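N-terminal acetyltransferase B complex subunit MDM20 (Candida albicans, PDB 5K04) serves as the non-catalytic subunit of the NatB N-terminal acetyltransferase complex, probably acting as a helical scaffold for the catalytic subunit NAT3. Local coordinates at residues A[180-192]-A[203-215]. Sequence-based numbering, arbitrary orientation.
Sequences QPFENTQEIYVYT and VLSGVTLPLDLEL
Ile-188 meets Leu-204, Val-207, Leu-209 and Leu-215 where helix 185-192 packs against the end of helix 197-204, the loop after it and the start of helix 213-225, in the all-helical array of a family placed in the TPR clan. Beta-branched Ile-188 serves two neighbourhoods: CG2, anti to the backbone N because CG1 takes chi1 -65°, lies 3.6 Å from Leu-204 CD2 and just as near Leu-215 CD1, while CD1 reaches tip to tip to Val-207, 3.8 Å from CG1 and 3.9 Å from CG2. Val-207 is short and beta-branched, so both methyls stay close to its backbone. Leu-209 carries the apolar surface outward, laying CD1 3.6 Å from Glu-183 C, just before the helix. Val-203 CG2 meets the Tyr-191 ring obliquely; the buried tyrosine suits its place because its ring packs on apolar groups while its OH bonds to Glu-177. Leu-215 CD2 packs beside the Tyr-189 backbone, and the bent chain of Glu-214 passes the Tyr-189 ring obliquely, its carboxylate plane turned 84° from that ring. The NAT3 chain packs Pro-6 on Glu-214 and Gln-41 on Asp-212. Thr-185 turns its hydroxyl toward the Asp-212 carboxylate, though the OG1 to OD2 bond is doubtful, OG1 being modelled too close to its neighbours. Helices 185-192 and 213-225 each begin after a short polar N-cap side chain, suited to folding back onto first-turn amides. Asn-184 OD1 accepts from Glu-187 N at 3.0 Å and, weakly, from Gln-186 N. Asp-212 OD1 caps the other helix through a single amide, Leu-215 N at 3.1 Å, 37° out of the carboxylate plane.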
# COMPACT_ATOMS: atom_id res chain seq x y z
N GLN A 180 -13.91 -19.44 -29.50
CA GLN A 180 -15.12 -20.14 -29.10
C GLN A 180 -15.08 -21.58 -29.62
O GLN A 180 -14.56 -21.83 -30.71
CB GLN A 180 -16.36 -19.42 -29.61
CG GLN A 180 -16.70 -18.15 -28.84
CD GLN A 180 -17.71 -17.31 -29.55
OE1 GLN A 180 -18.75 -16.97 -29.00
NE2 GLN A 180 -17.41 -16.97 -30.81
N PRO A 181 -15.66 -22.54 -28.87
CA PRO A 181 -16.37 -22.32 -27.60
C PRO A 181 -15.42 -22.09 -26.44
O PRO A 181 -14.31 -22.64 -26.43
CB PRO A 181 -17.16 -23.62 -27.41
CG PRO A 181 -16.28 -24.67 -28.09
CD PRO A 181 -15.65 -23.96 -29.27
N PHE A 182 -15.84 -21.28 -25.47
CA PHE A 182 -15.00 -20.94 -24.34
C PHE A 182 -14.91 -22.11 -23.36
O PHE A 182 -15.88 -22.83 -23.13
CB PHE A 182 -15.54 -19.68 -23.63
CG PHE A 182 -15.55 -18.45 -24.49
CD1 PHE A 182 -14.39 -18.03 -25.12
CD2 PHE A 182 -16.71 -17.74 -24.70
CE1 PHE A 182 -14.40 -16.91 -25.94
CE2 PHE A 182 -16.71 -16.61 -25.50
CZ PHE A 182 -15.56 -16.20 -26.12
N GLU A 183 -13.73 -22.28 -22.77
CA GLU A 183 -13.46 -23.43 -21.93
C GLU A 183 -13.51 -23.11 -20.44
O GLU A 183 -13.60 -24.04 -19.63
CB GLU A 183 -12.09 -24.02 -22.28
CG GLU A 183 -12.05 -24.66 -23.68
CD GLU A 183 -10.63 -24.88 -24.19
OE1 GLU A 183 -10.46 -25.08 -25.41
OE2 GLU A 183 -9.70 -24.84 -23.35
N ASN A 184 -13.47 -21.83 -20.05
CA ASN A 184 -13.48 -21.48 -18.64
C ASN A 184 -13.93 -20.04 -18.48
O ASN A 184 -14.10 -19.30 -19.46
CB ASN A 184 -12.11 -21.70 -18.00
CG ASN A 184 -11.05 -20.83 -18.61
OD1 ASN A 184 -11.10 -19.59 -18.50
ND2 ASN A 184 -10.06 -21.47 -19.24
N THR A 185 -14.11 -19.64 -17.22
CA THR A 185 -14.66 -18.34 -16.89
C THR A 185 -13.66 -17.20 -17.08
O THR A 185 -14.07 -16.04 -17.19
CB THR A 185 -15.20 -18.37 -15.45
OG1 THR A 185 -15.63 -17.07 -15.08
CG2 THR A 185 -14.12 -18.78 -14.48
N GLN A 186 -12.36 -17.52 -17.15
CA GLN A 186 -11.34 -16.51 -17.45
C GLN A 186 -11.44 -16.05 -18.90
O GLN A 186 -11.34 -14.84 -19.18
CB GLN A 186 -9.94 -17.07 -17.17
CG GLN A 186 -9.69 -17.40 -15.71
CD GLN A 186 -9.54 -16.17 -14.82
OE1 GLN A 186 -9.56 -15.02 -15.28
NE2 GLN A 186 -9.37 -16.41 -13.53
N GLU A 187 -11.58 -17.00 -19.83
CA GLU A 187 -11.72 -16.63 -21.24
C GLU A 187 -12.99 -15.81 -21.45
O GLU A 187 -12.97 -14.79 -22.15
CB GLU A 187 -11.73 -17.89 -22.12
CG GLU A 187 -10.56 -18.82 -21.88
CD GLU A 187 -10.59 -20.04 -22.78
OE1 GLU A 187 -11.63 -20.28 -23.43
OE2 GLU A 187 -9.56 -20.77 -22.84
N ILE A 188 -14.10 -16.24 -20.85
CA ILE A 188 -15.34 -15.49 -20.95
C ILE A 188 -15.16 -14.08 -20.39
O ILE A 188 -15.60 -13.10 -21.00
CB ILE A 188 -16.47 -16.25 -20.23
CG1 ILE A 188 -16.77 -17.58 -20.95
CG2 ILE A 188 -17.72 -15.40 -20.14
CD1 ILE A 188 -17.78 -18.48 -20.24
N TYR A 189 -14.47 -13.97 -19.25
CA TYR A 189 -14.18 -12.65 -18.69
C TYR A 189 -13.49 -11.75 -19.73
O TYR A 189 -13.92 -10.62 -19.97
CB TYR A 189 -13.33 -12.80 -17.42
CG TYR A 189 -12.74 -11.49 -16.90
CD1 TYR A 189 -13.51 -10.62 -16.11
CD2 TYR A 189 -11.42 -11.14 -17.18
CE1 TYR A 189 -12.98 -9.41 -15.64
CE2 TYR A 189 -10.87 -9.94 -16.69
CZ TYR A 189 -11.66 -9.08 -15.94
OH TYR A 189 -11.13 -7.92 -15.47
N VAL A 190 -12.43 -12.27 -20.37
CA VAL A 190 -11.67 -11.45 -21.32
C VAL A 190 -12.58 -10.94 -22.42
O VAL A 190 -12.54 -9.76 -22.79
CB VAL A 190 -10.50 -12.26 -21.93
CG1 VAL A 190 -9.79 -11.43 -23.01
CG2 VAL A 190 -9.50 -12.63 -20.85
N TYR A 191 -13.42 -11.83 -22.96
CA TYR A 191 -14.36 -11.47 -24.01
C TYR A 191 -15.24 -10.30 -23.57
O TYR A 191 -15.43 -9.34 -24.32
CB TYR A 191 -15.20 -12.71 -24.37
CG TYR A 191 -16.06 -12.57 -25.60
CD1 TYR A 191 -15.60 -11.89 -26.71
CD2 TYR A 191 -17.34 -13.11 -25.65
CE1 TYR A 191 -16.39 -11.74 -27.83
CE2 TYR A 191 -18.13 -12.97 -26.78
CZ TYR A 191 -17.66 -12.29 -27.87
OH TYR A 191 -18.45 -12.15 -29.00
N THR A 192 -15.76 -10.35 -22.32
CA THR A 192 -16.65 -9.29 -21.84
C THR A 192 -15.97 -7.93 -21.79
O THR A 192 -16.66 -6.91 -21.78
CB THR A 192 -17.19 -9.60 -20.44
OG1 THR A 192 -16.10 -9.60 -19.52
CG2 THR A 192 -17.92 -10.94 -20.42
N VAL A 203 -24.53 -12.73 -24.05
CA VAL A 203 -23.49 -13.75 -23.98
C VAL A 203 -23.62 -14.57 -22.70
O VAL A 203 -23.70 -15.80 -22.74
CB VAL A 203 -22.10 -13.10 -24.08
CG1 VAL A 203 -20.99 -14.14 -23.83
CG2 VAL A 203 -21.93 -12.46 -25.44
N LEU A 204 -23.64 -13.90 -21.54
CA LEU A 204 -23.65 -14.60 -20.27
C LEU A 204 -24.92 -15.41 -20.05
O LEU A 204 -24.91 -16.36 -19.26
CB LEU A 204 -23.44 -13.61 -19.13
CG LEU A 204 -22.06 -12.96 -19.11
CD1 LEU A 204 -21.85 -12.17 -17.82
CD2 LEU A 204 -20.97 -14.04 -19.27
N SER A 205 -26.02 -15.07 -20.73
CA SER A 205 -27.26 -15.83 -20.61
C SER A 205 -27.20 -17.17 -21.33
O SER A 205 -28.06 -18.01 -21.10
CB SER A 205 -28.45 -15.03 -21.15
OG SER A 205 -28.42 -14.99 -22.57
N GLY A 206 -26.23 -17.36 -22.22
CA GLY A 206 -26.12 -18.63 -22.93
C GLY A 206 -24.97 -19.51 -22.46
O GLY A 206 -24.74 -20.59 -23.01
N VAL A 207 -24.22 -19.05 -21.46
CA VAL A 207 -23.07 -19.80 -20.99
C VAL A 207 -23.54 -21.07 -20.31
O VAL A 207 -24.35 -21.02 -19.37
CB VAL A 207 -22.23 -18.95 -20.04
CG1 VAL A 207 -21.18 -19.82 -19.35
CG2 VAL A 207 -21.59 -17.81 -20.79
N THR A 208 -23.02 -22.22 -20.76
CA THR A 208 -23.32 -23.49 -20.11
C THR A 208 -22.41 -23.78 -18.92
O THR A 208 -22.85 -24.43 -17.96
CB THR A 208 -23.22 -24.63 -21.12
OG1 THR A 208 -22.06 -24.46 -21.95
CG2 THR A 208 -24.46 -24.65 -21.98
N LEU A 209 -21.17 -23.30 -18.95
CA LEU A 209 -20.28 -23.44 -17.80
C LEU A 209 -20.85 -22.70 -16.59
O LEU A 209 -21.45 -21.63 -16.73
CB LEU A 209 -18.90 -22.86 -18.12
CG LEU A 209 -18.15 -23.49 -19.26
CD1 LEU A 209 -16.94 -22.64 -19.57
CD2 LEU A 209 -17.73 -24.87 -18.83
N PRO A 210 -20.62 -23.22 -15.39
CA PRO A 210 -21.01 -22.46 -14.19
C PRO A 210 -20.25 -21.15 -14.11
O PRO A 210 -19.02 -21.12 -14.26
CB PRO A 210 -20.63 -23.40 -13.03
CG PRO A 210 -20.42 -24.75 -13.65
CD PRO A 210 -19.96 -24.49 -15.06
N LEU A 211 -20.98 -20.08 -13.85
CA LEU A 211 -20.38 -18.76 -13.69
C LEU A 211 -19.71 -18.65 -12.33
O LEU A 211 -20.19 -19.18 -11.32
CB LEU A 211 -21.45 -17.68 -13.82
CG LEU A 211 -22.15 -17.49 -15.16
CD1 LEU A 211 -22.91 -16.17 -15.16
CD2 LEU A 211 -21.13 -17.51 -16.29
N ASP A 212 -18.61 -17.91 -12.30
CA ASP A 212 -17.97 -17.57 -11.05
C ASP A 212 -18.55 -16.25 -10.54
O ASP A 212 -19.35 -15.60 -11.22
CB ASP A 212 -16.45 -17.49 -11.24
CG ASP A 212 -16.05 -16.55 -12.36
OD1 ASP A 212 -16.93 -15.86 -12.91
OD2 ASP A 212 -14.85 -16.50 -12.71
N LEU A 213 -18.16 -15.88 -9.31
CA LEU A 213 -18.69 -14.66 -8.69
C LEU A 213 -18.44 -13.45 -9.58
O LEU A 213 -19.33 -12.61 -9.76
CB LEU A 213 -18.08 -14.45 -7.30
CG LEU A 213 -18.71 -13.29 -6.52
CD1 LEU A 213 -20.24 -13.44 -6.44
CD2 LEU A 213 -18.12 -13.17 -5.12
N GLU A 214 -17.25 -13.35 -10.16
CA GLU A 214 -16.90 -12.22 -11.02
C GLU A 214 -17.93 -12.03 -12.13
O GLU A 214 -18.39 -10.91 -12.39
CB GLU A 214 -15.50 -12.45 -11.60
CG GLU A 214 -14.97 -11.36 -12.50
CD GLU A 214 -14.42 -10.14 -11.74
OE1 GLU A 214 -13.81 -10.30 -10.66
OE2 GLU A 214 -14.60 -9.01 -12.25
N LEU A 215 -18.32 -13.13 -12.80
CA LEU A 215 -19.21 -13.03 -13.95
C LEU A 215 -20.67 -12.91 -13.52
O LEU A 215 -21.46 -12.28 -14.24
CB LEU A 215 -19.02 -14.25 -14.88
CG LEU A 215 -17.68 -14.29 -15.63
CD1 LEU A 215 -17.59 -15.50 -16.53
CD2 LEU A 215 -17.41 -12.99 -16.43